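PDB 5Y1Z: drebrin from Homo sapiens, which probably binds actin filaments in the developing brain and carries the cofilin-type ADF-homology domain present in this fragment. Local coordinates for residues A[29-34]-A[53-58]; A[20-25]-A[80-85]; A[84-89]-A[102-107]. All blocks are in the same frame, centred on the assembly; numbering follows the deposited sequence.

Contact 1. Residues A[29-34]-A[53-58]; sequences ADWALY and LQELSG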
loop_
_atom_site.group_PDB
_atom_site.type_symbol
_atom_site.label_atom_id
_atom_site.label_comp_id
_atom_site.label_asym_id
_atom_site.label_seq_id
_atom_site.Cartn_x
_atom_site.Cartn_y
_atom_site.Cartn_z
ATOM N N ALA A 29 17.269 -19.610 17.936
ATOM C CA ALA A 29 17.390 -18.522 16.980
ATOM C C ALA A 29 16.803 -17.238 17.545
ATOM O O ALA A 29 15.707 -17.229 18.112
ATOM C CB ALA A 29 16.685 -18.874 15.674
ATOM N N ASP A 30 17.535 -16.143 17.368
ATOM C CA ASP A 30 17.056 -14.836 17.780
ATOM C C ASP A 30 17.185 -13.818 16.660
ATOM O O ASP A 30 17.000 -12.618 16.910
ATOM C CB ASP A 30 17.790 -14.334 19.036
ATOM C CG ASP A 30 19.307 -14.212 18.852
ATOM O OD1 ASP A 30 19.838 -14.538 17.773
ATOM O OD2 ASP A 30 19.975 -13.787 19.820
ATOM N N TRP A 31 17.474 -14.255 15.434
ATOM C CA TRP A 31 17.377 -13.298 14.347
ATOM C C TRP A 31 16.954 -14.000 13.070
ATOM O O TRP A 31 17.221 -15.191 12.869
ATOM C CB TRP A 31 18.690 -12.533 14.118
ATOM C CG TRP A 31 19.848 -13.371 13.648
ATOM C CD1 TRP A 31 20.825 -13.913 14.424
ATOM C CD2 TRP A 31 20.159 -13.737 12.298
ATOM N NE1 TRP A 31 21.724 -14.614 13.646
ATOM C CE2 TRP A 31 21.341 -14.521 12.337
ATOM C CE3 TRP A 31 19.548 -13.495 11.062
ATOM C CZ2 TRP A 31 21.933 -15.051 11.190
ATOM C CZ3 TRP A 31 20.135 -14.026 9.914
ATOM C CH2 TRP A 31 21.322 -14.796 9.990
ATOM N N ALA A 32 16.267 -13.233 12.222
ATOM C CA ALA A 32 15.890 -13.641 10.880
ATOM C C ALA A 32 16.182 -12.475 9.936
ATOM O O ALA A 32 16.150 -11.311 10.333
ATOM C CB ALA A 32 14.421 -14.095 10.821
ATOM N N LEU A 33 16.552 -12.803 8.701
ATOM C CA LEU A 33 16.989 -11.822 7.717
ATOM C C LEU A 33 16.221 -12.074 6.428
ATOM O O LEU A 33 16.346 -13.158 5.825
ATOM C CB LEU A 33 18.504 -11.933 7.477
ATOM C CG LEU A 33 19.056 -11.030 6.390
ATOM C CD1 LEU A 33 18.880 -9.579 6.830
ATOM C CD2 LEU A 33 20.512 -11.384 6.134
ATOM N N TYR A 34 15.499 -11.054 5.970
ATOM C CA TYR A 34 14.695 -11.102 4.747
ATOM C C TYR A 34 15.191 -10.111 3.696
ATOM O O TYR A 34 15.890 -9.143 4.002
ATOM C CB TYR A 34 13.214 -10.802 5.037
ATOM C CG TYR A 34 12.629 -11.543 6.217
ATOM C CD1 TYR A 34 12.062 -12.802 6.038
ATOM C CD2 TYR A 34 12.624 -10.995 7.499
ATOM C CE1 TYR A 34 11.514 -13.501 7.078
ATOM C CE2 TYR A 34 12.068 -11.704 8.567
ATOM C CZ TYR A 34 11.514 -12.959 8.336
ATOM O OH TYR A 34 10.954 -13.709 9.342
ATOM N N LEU A 53 22.523 -9.623 17.254
ATOM C CA LEU A 53 22.936 -8.556 16.346
ATOM C C LEU A 53 24.351 -8.772 15.833
ATOM O O LEU A 53 24.665 -8.435 14.682
ATOM C CB LEU A 53 22.844 -7.224 17.069
ATOM C CG LEU A 53 21.444 -6.682 17.294
ATOM C CD1 LEU A 53 21.551 -5.472 18.202
ATOM C CD2 LEU A 53 20.826 -6.308 15.948
ATOM N N GLN A 54 25.227 -9.318 16.679
ATOM C CA GLN A 54 26.618 -9.466 16.274
ATOM C C GLN A 54 26.717 -10.394 15.082
ATOM O O GLN A 54 27.396 -10.091 14.098
ATOM C CB GLN A 54 27.455 -9.982 17.435
ATOM C CG GLN A 54 28.902 -10.294 17.095
ATOM C CD GLN A 54 29.459 -11.388 18.005
ATOM O OE1 GLN A 54 28.735 -12.329 18.368
ATOM N NE2 GLN A 54 30.729 -11.259 18.399
ATOM N N GLU A 55 26.012 -11.521 15.146
ATOM C CA GLU A 55 26.005 -12.447 14.027
ATOM C C GLU A 55 25.234 -11.871 12.852
ATOM O O GLU A 55 25.699 -11.925 11.711
ATOM C CB GLU A 55 25.407 -13.779 14.464
ATOM C CG GLU A 55 25.175 -14.775 13.345
ATOM C CD GLU A 55 26.471 -15.332 12.767
ATOM O OE1 GLU A 55 26.447 -15.808 11.612
ATOM O OE2 GLU A 55 27.503 -15.319 13.473
ATOM N N LEU A 56 24.057 -11.291 13.117
ATOM C CA LEU A 56 23.217 -10.830 12.021
ATOM C C LEU A 56 23.959 -9.818 11.152
ATOM O O LEU A 56 23.967 -9.941 9.919
ATOM C CB LEU A 56 21.921 -10.245 12.569
ATOM C CG LEU A 56 21.122 -9.350 11.601
ATOM C CD1 LEU A 56 20.519 -10.129 10.435
ATOM C CD2 LEU A 56 20.051 -8.635 12.377
ATOM N N SER A 57 24.692 -8.887 11.769
ATOM C CA SER A 57 25.407 -7.890 10.969
ATOM C C SER A 57 26.345 -8.523 9.934
ATOM O O SER A 57 26.676 -7.871 8.939
ATOM C CB SER A 57 26.171 -6.950 11.880
ATOM O OG SER A 57 26.686 -7.715 12.934
ATOM N N GLY A 58 26.754 -9.781 10.126
ATOM C CA GLY A 58 27.620 -10.460 9.177
ATOM C C GLY A 58 26.956 -10.933 7.885
ATOM O O GLY A 58 27.665 -11.373 6.972
#
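W31 meets E55 and L56 at the start of strand 31-36. D30 and W31 both face G49 and form a classic beta bulge there. OD1 of D30 reaches ahead to the backbone N of G52, which ties this bulge to the start of helix 52-56. The W31 indole leaves the strand with CG between the backbone N and the carbonyl carbon (chi1 65°). This brings one ring face against L56. CB of L56 sits 4.0 Å from the centroid of the five-membered ring of W31, 17° off the ring normal, a CH-pi contact. CD1 of L56 lies farther along, 3.6 Å from CE3 of W31. The aliphatic part of E55 comes in obliquely at the pyrrole end, with its CG 3.5 Å from NE1 of W31. A32 points its CB away from the helix and packs on A18 of helix 12-23. L33 turns back toward the helix, and its CD1 touches CD1 of L56 at 4.0 Å. Thus L56 is shared by two alternate strand residues. No hydrogen bond links the two segments. The indole N-H is satisfied by E50 O, which anchors the ring at its polar end. The chemistry is therefore hydrophobic: in this ADF-homology fold helix 52-56 packs on the sheet through L56 and the CG methylene of E55 against the W31 indole and L33, with the polar atom of W31 served by the neighbouring loop.

Contact 2. Residues A[20-25]-A[80-85]; sequences EEVIRE and PKYVLI
I23 and Y82 make the close part of this contact. The last turn of helix 12-23 packs near the start of strand 81-88, and the Y82 side chain reaches from strand to helix. CD1 of I23 sits over one face of the phenol ring of Y82, 3.8 Å from its centroid and 30° off the normal. This is a CH-pi contact, shifted toward CE1 of Y82, which is 3.4 Å from CD1 of I23. CG1 of I23 stands anti to the carbonyl carbon (chi1 -58°), and the second bend of the chain carries the terminal methyl over to the ring. The two side chains cross at about a right angle. OH of Y82 lies 3.6 Å from I23 O, with no hydrogen bond between them. V22 adds a lighter touch. CG1 of V22 is near the ring plane, at the edge, 4.2 Å from CE1 of Y82. The buried V22 also packs on F69 and S71 of strand 65-72, and the Y82 ring meets F69 with nearly parallel planes. In the ADF-homology fold a mixed five-stranded sheet is flanked by helices. Here an N-terminal helix is fixed to the sheet face that carries Y82 and L84, while I85 points to the other face. Toward solvent the contact thins out. R24 is the first residue to leave helical geometry, and its CB points away from the strand. Neither R24 nor the exposed E25 is modelled beyond CB. K81 is exposed too, and its side chain touches D115 and L135 instead of the helix end.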
loop_
_atom_site.group_PDB
_atom_site.type_symbol
_atom_site.label_atom_id
_atom_site.label_comp_id
_atom_site.label_asym_id
_atom_site.label_seq_id
_atom_site.Cartn_x
_atom_site.Cartn_y
_atom_site.Cartn_z
ATOM N N GLU A 20 8.332 -16.576 13.696
ATOM C CA GLU A 20 7.830 -17.308 14.848
ATOM C C GLU A 20 8.980 -17.926 15.633
ATOM O O GLU A 20 8.963 -17.923 16.868
ATOM C CB GLU A 20 6.818 -18.360 14.392
ATOM C CG GLU A 20 6.307 -19.261 15.491
ATOM C CD GLU A 20 5.072 -20.041 15.071
ATOM O OE1 GLU A 20 5.171 -20.864 14.125
ATOM O OE2 GLU A 20 4.000 -19.841 15.689
ATOM N N GLU A 21 9.997 -18.454 14.931
ATOM C CA GLU A 21 11.189 -18.954 15.623
ATOM C C GLU A 21 11.857 -17.858 16.438
ATOM O O GLU A 21 12.318 -18.099 17.561
ATOM C CB GLU A 21 12.189 -19.520 14.623
ATOM C CG GLU A 21 12.134 -21.005 14.472
ATOM C CD GLU A 21 13.069 -21.713 15.438
ATOM O OE1 GLU A 21 14.298 -21.442 15.390
ATOM O OE2 GLU A 21 12.575 -22.548 16.244
ATOM N N VAL A 22 11.911 -16.638 15.897
ATOM C CA VAL A 22 12.537 -15.552 16.648
ATOM C C VAL A 22 11.700 -15.164 17.867
ATOM O O VAL A 22 12.249 -14.846 18.928
ATOM C CB VAL A 22 12.783 -14.345 15.726
ATOM C CG1 VAL A 22 13.157 -13.131 16.545
ATOM C CG2 VAL A 22 13.866 -14.661 14.710
ATOM N N ILE A 23 10.370 -15.220 17.761
ATOM C CA ILE A 23 9.523 -14.805 18.880
ATOM C C ILE A 23 9.559 -15.835 20.006
ATOM O O ILE A 23 9.483 -15.483 21.188
ATOM C CB ILE A 23 8.076 -14.561 18.405
ATOM C CG1 ILE A 23 8.019 -13.502 17.316
ATOM C CG2 ILE A 23 7.226 -14.104 19.553
ATOM C CD1 ILE A 23 8.664 -12.203 17.705
ATOM N N ARG A 24 9.636 -17.119 19.663
ATOM C CA ARG A 24 9.574 -18.165 20.680
ATOM C C ARG A 24 10.751 -18.082 21.648
ATOM O O ARG A 24 11.916 -18.021 21.240
ATOM C CB ARG A 24 9.522 -19.548 20.019
ATOM N N GLU A 25 10.441 -18.102 22.943
ATOM C CA GLU A 25 11.494 -18.084 23.952
ATOM C C GLU A 25 12.315 -19.368 23.926
ATOM O O GLU A 25 13.521 -19.330 24.190
ATOM C CB GLU A 25 10.893 -17.873 25.342
ATOM N N PRO A 80 11.934 -9.878 26.082
ATOM C CA PRO A 80 12.716 -9.383 24.935
ATOM C C PRO A 80 12.024 -8.284 24.141
ATOM O O PRO A 80 10.801 -8.260 23.997
ATOM C CB PRO A 80 12.878 -10.631 24.057
ATOM C CG PRO A 80 11.665 -11.469 24.385
ATOM C CD PRO A 80 11.388 -11.227 25.854
ATOM N N LYS A 81 12.832 -7.376 23.599
ATOM C CA LYS A 81 12.346 -6.360 22.671
ATOM C C LYS A 81 12.815 -6.671 21.252
ATOM O O LYS A 81 13.746 -7.455 21.040
ATOM C CB LYS A 81 12.797 -4.960 23.095
ATOM C CG LYS A 81 12.908 -4.795 24.597
ATOM C CD LYS A 81 12.696 -3.353 25.031
ATOM C CE LYS A 81 11.239 -3.031 25.293
ATOM N NZ LYS A 81 10.992 -1.578 25.075
ATOM N N TYR A 82 12.156 -6.063 20.263
ATOM C CA TYR A 82 12.352 -6.468 18.872
ATOM C C TYR A 82 12.823 -5.304 18.009
ATOM O O TYR A 82 12.225 -4.215 18.006
ATOM C CB TYR A 82 11.089 -7.104 18.319
ATOM C CG TYR A 82 10.803 -8.400 19.039
ATOM C CD1 TYR A 82 11.503 -9.551 18.732
ATOM C CD2 TYR A 82 9.863 -8.461 20.068
ATOM C CE1 TYR A 82 11.251 -10.736 19.399
ATOM C CE2 TYR A 82 9.607 -9.642 20.746
ATOM C CZ TYR A 82 10.305 -10.778 20.410
ATOM O OH TYR A 82 10.067 -11.968 21.075
ATOM N N VAL A 83 13.926 -5.541 17.311
ATOM C CA VAL A 83 14.562 -4.558 16.450
ATOM C C VAL A 83 14.336 -4.984 15.012
ATOM O O VAL A 83 14.518 -6.162 14.671
ATOM C CB VAL A 83 16.068 -4.451 16.739
ATOM C CG1 VAL A 83 16.705 -3.409 15.822
ATOM C CG2 VAL A 83 16.297 -4.139 18.199
ATOM N N LEU A 84 13.944 -4.038 14.173
ATOM C CA LEU A 84 13.937 -4.244 12.736
ATOM C C LEU A 84 15.024 -3.358 12.145
ATOM O O LEU A 84 14.967 -2.131 12.264
ATOM C CB LEU A 84 12.570 -3.919 12.135
ATOM C CG LEU A 84 12.470 -4.070 10.617
ATOM C CD1 LEU A 84 12.539 -5.545 10.307
ATOM C CD2 LEU A 84 11.199 -3.468 10.092
ATOM N N ILE A 85 16.001 -3.971 11.499
ATOM C CA ILE A 85 17.064 -3.250 10.815
ATOM C C ILE A 85 16.633 -3.041 9.373
ATOM O O ILE A 85 16.406 -4.008 8.636
ATOM C CB ILE A 85 18.385 -4.015 10.881
ATOM C CG1 ILE A 85 18.867 -4.032 12.325
ATOM C CG2 ILE A 85 19.408 -3.308 10.010
ATOM C CD1 ILE A 85 19.793 -5.138 12.626
#

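Contact 3. Residues A[84-89]-A[102-107]; sequences LINWVG and SHVAKV
The flat amide of N86 meets V104 across this contact. Methyl CG2 of V104 lies over one face of the amide, 3.4 Å from OD1 and 3.7 Å from CG of N86. It is slightly farther from ND2 of N86, at 3.8 Å. The ND2 end of the amide is engaged elsewhere, in a hydrogen bond to OD1 of N119 on strand 116-120. CG of N86 is anti to the backbone N (chi1 175°), which extends the amide toward the helix, and the two side chains cross at about a right angle. Y67 of strand 65-72 touches N86, V104 and V107, so an aromatic side chain joins the same cluster. Two residues earlier on the strand, L84 also points at the helix. CD2 of L84 is 4.1 Å from CG1 of V107, again with the side chains crossing. L84 and N86 face the helix as alternate residues of the strand. V104 and V107 face the strand about one helical turn apart. The intervening I85 and the following W87 belong to the other side of the sheet, where W87 stacks on F60. This is the packing within a beta-alpha-beta crossover: strand 81-88 leads through helices 94-101 and 104-110 to strand 116-120, which runs parallel beside it. No hydrogen bond joins the two segments. The contact rests on branched carbons and on one amide face, while ND2 of N86 is bonded to N119 on the adjoining strand. The amide can thus serve as a packing surface with one N-H used in that bond.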
loop_
_atom_site.group_PDB
_atom_site.type_symbol
_atom_site.label_atom_id
_atom_site.label_comp_id
_atom_site.label_asym_id
_atom_site.label_seq_id
_atom_site.Cartn_x
_atom_site.Cartn_y
_atom_site.Cartn_z
ATOM N N LEU A 84 13.944 -4.038 14.173
ATOM C CA LEU A 84 13.937 -4.244 12.736
ATOM C C LEU A 84 15.024 -3.358 12.145
ATOM O O LEU A 84 14.967 -2.131 12.264
ATOM C CB LEU A 84 12.570 -3.919 12.135
ATOM C CG LEU A 84 12.470 -4.070 10.617
ATOM C CD1 LEU A 84 12.539 -5.545 10.307
ATOM C CD2 LEU A 84 11.199 -3.468 10.092
ATOM N N ILE A 85 16.001 -3.971 11.499
ATOM C CA ILE A 85 17.064 -3.250 10.815
ATOM C C ILE A 85 16.633 -3.041 9.373
ATOM O O ILE A 85 16.406 -4.008 8.636
ATOM C CB ILE A 85 18.385 -4.015 10.881
ATOM C CG1 ILE A 85 18.867 -4.032 12.325
ATOM C CG2 ILE A 85 19.408 -3.308 10.010
ATOM C CD1 ILE A 85 19.793 -5.138 12.626
ATOM N N ASN A 86 16.466 -1.775 9.001
ATOM C CA ASN A 86 16.174 -1.361 7.639
ATOM C C ASN A 86 17.507 -1.184 6.931
ATOM O O ASN A 86 18.111 -0.106 6.956
ATOM C CB ASN A 86 15.359 -0.080 7.662
ATOM C CG ASN A 86 15.124 0.478 6.295
ATOM O OD1 ASN A 86 14.914 -0.270 5.338
ATOM N ND2 ASN A 86 15.137 1.802 6.187
ATOM N N TRP A 87 17.980 -2.258 6.302
ATOM C CA TRP A 87 19.276 -2.255 5.639
ATOM C C TRP A 87 19.176 -1.845 4.171
ATOM O O TRP A 87 18.458 -2.469 3.373
ATOM C CB TRP A 87 19.923 -3.632 5.736
ATOM C CG TRP A 87 21.203 -3.735 4.954
ATOM C CD1 TRP A 87 21.338 -4.104 3.654
ATOM C CD2 TRP A 87 22.527 -3.450 5.434
ATOM N NE1 TRP A 87 22.657 -4.084 3.292
ATOM C CE2 TRP A 87 23.413 -3.691 4.367
ATOM C CE3 TRP A 87 23.053 -3.047 6.675
ATOM C CZ2 TRP A 87 24.802 -3.527 4.492
ATOM C CZ3 TRP A 87 24.434 -2.881 6.797
ATOM C CH2 TRP A 87 25.286 -3.117 5.714
ATOM N N VAL A 88 19.946 -0.834 3.801
ATOM C CA VAL A 88 20.085 -0.460 2.413
ATOM C C VAL A 88 21.565 -0.457 2.098
ATOM O O VAL A 88 22.319 0.362 2.639
ATOM C CB VAL A 88 19.447 0.898 2.104
ATOM C CG1 VAL A 88 19.527 1.180 0.622
ATOM C CG2 VAL A 88 17.996 0.886 2.550
ATOM N N GLY A 89 21.990 -1.383 1.250
ATOM C CA GLY A 89 23.391 -1.456 0.914
ATOM C C GLY A 89 23.842 -0.201 0.199
ATOM O O GLY A 89 23.091 0.412 -0.560
ATOM N N SER A 102 9.278 3.205 1.147
ATOM C CA SER A 102 7.847 3.159 1.366
ATOM C C SER A 102 7.339 1.778 1.765
ATOM O O SER A 102 6.144 1.648 2.054
ATOM C CB SER A 102 7.142 3.670 0.110
ATOM O OG SER A 102 7.382 2.807 -0.986
ATOM N N HIS A 103 8.190 0.749 1.757
ATOM C CA HIS A 103 7.798 -0.587 2.214
ATOM C C HIS A 103 8.038 -0.822 3.702
ATOM O O HIS A 103 7.376 -1.690 4.294
ATOM C CB HIS A 103 8.561 -1.684 1.441
ATOM C CG HIS A 103 8.445 -1.571 -0.042
ATOM N ND1 HIS A 103 9.333 -2.176 -0.905
ATOM C CD2 HIS A 103 7.551 -0.914 -0.819
ATOM C CE1 HIS A 103 8.990 -1.898 -2.151
ATOM N NE2 HIS A 103 7.910 -1.136 -2.126
ATOM N N VAL A 104 8.951 -0.071 4.319
ATOM C CA VAL A 104 9.429 -0.418 5.653
ATOM C C VAL A 104 8.259 -0.583 6.615
ATOM O O VAL A 104 8.148 -1.594 7.317
ATOM C CB VAL A 104 10.429 0.639 6.150
ATOM C CG1 VAL A 104 10.835 0.362 7.589
ATOM C CG2 VAL A 104 11.633 0.689 5.228
ATOM N N ALA A 105 7.340 0.390 6.623
ATOM C CA ALA A 105 6.214 0.343 7.553
ATOM C C ALA A 105 5.369 -0.910 7.352
ATOM O O ALA A 105 4.889 -1.515 8.321
ATOM C CB ALA A 105 5.350 1.582 7.385
ATOM N N LYS A 106 5.138 -1.281 6.097
ATOM C CA LYS A 106 4.389 -2.489 5.790
ATOM C C LYS A 106 5.128 -3.747 6.273
ATOM O O LYS A 106 4.499 -4.690 6.770
ATOM C CB LYS A 106 4.118 -2.494 4.288
ATOM C CG LYS A 106 2.943 -3.292 3.807
ATOM C CD LYS A 106 2.557 -2.747 2.465
ATOM C CE LYS A 106 2.129 -3.826 1.508
ATOM N NZ LYS A 106 2.212 -3.283 0.105
ATOM N N VAL A 107 6.466 -3.769 6.170
ATOM C CA VAL A 107 7.234 -4.889 6.720
ATOM C C VAL A 107 7.106 -4.948 8.246
ATOM O O VAL A 107 6.907 -6.024 8.825
ATOM C CB VAL A 107 8.707 -4.794 6.287
ATOM C CG1 VAL A 107 9.562 -5.753 7.118
ATOM C CG2 VAL A 107 8.846 -5.115 4.800
#

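From the N terminus, helix 12-23 comes first and is tied by contact 2 to strand 81-88, more than fifty residues later. That long loop encloses contact 1, a short closure from strand 31-36 to helix 52-56. Contact 3 follows contact 1 in series. It starts on the strand where contact 2 ends, and the two share L84 and I85. Contacts 2 and 3 use one face of the sheet and fix helices 12-23 and 104-110 on it. Contact 1 fixes helix 52-56 on the other face. I85, on the shared strand, packs with CD1 on L53 and L56 of contact 1. V22 likewise touches the W31 backbone.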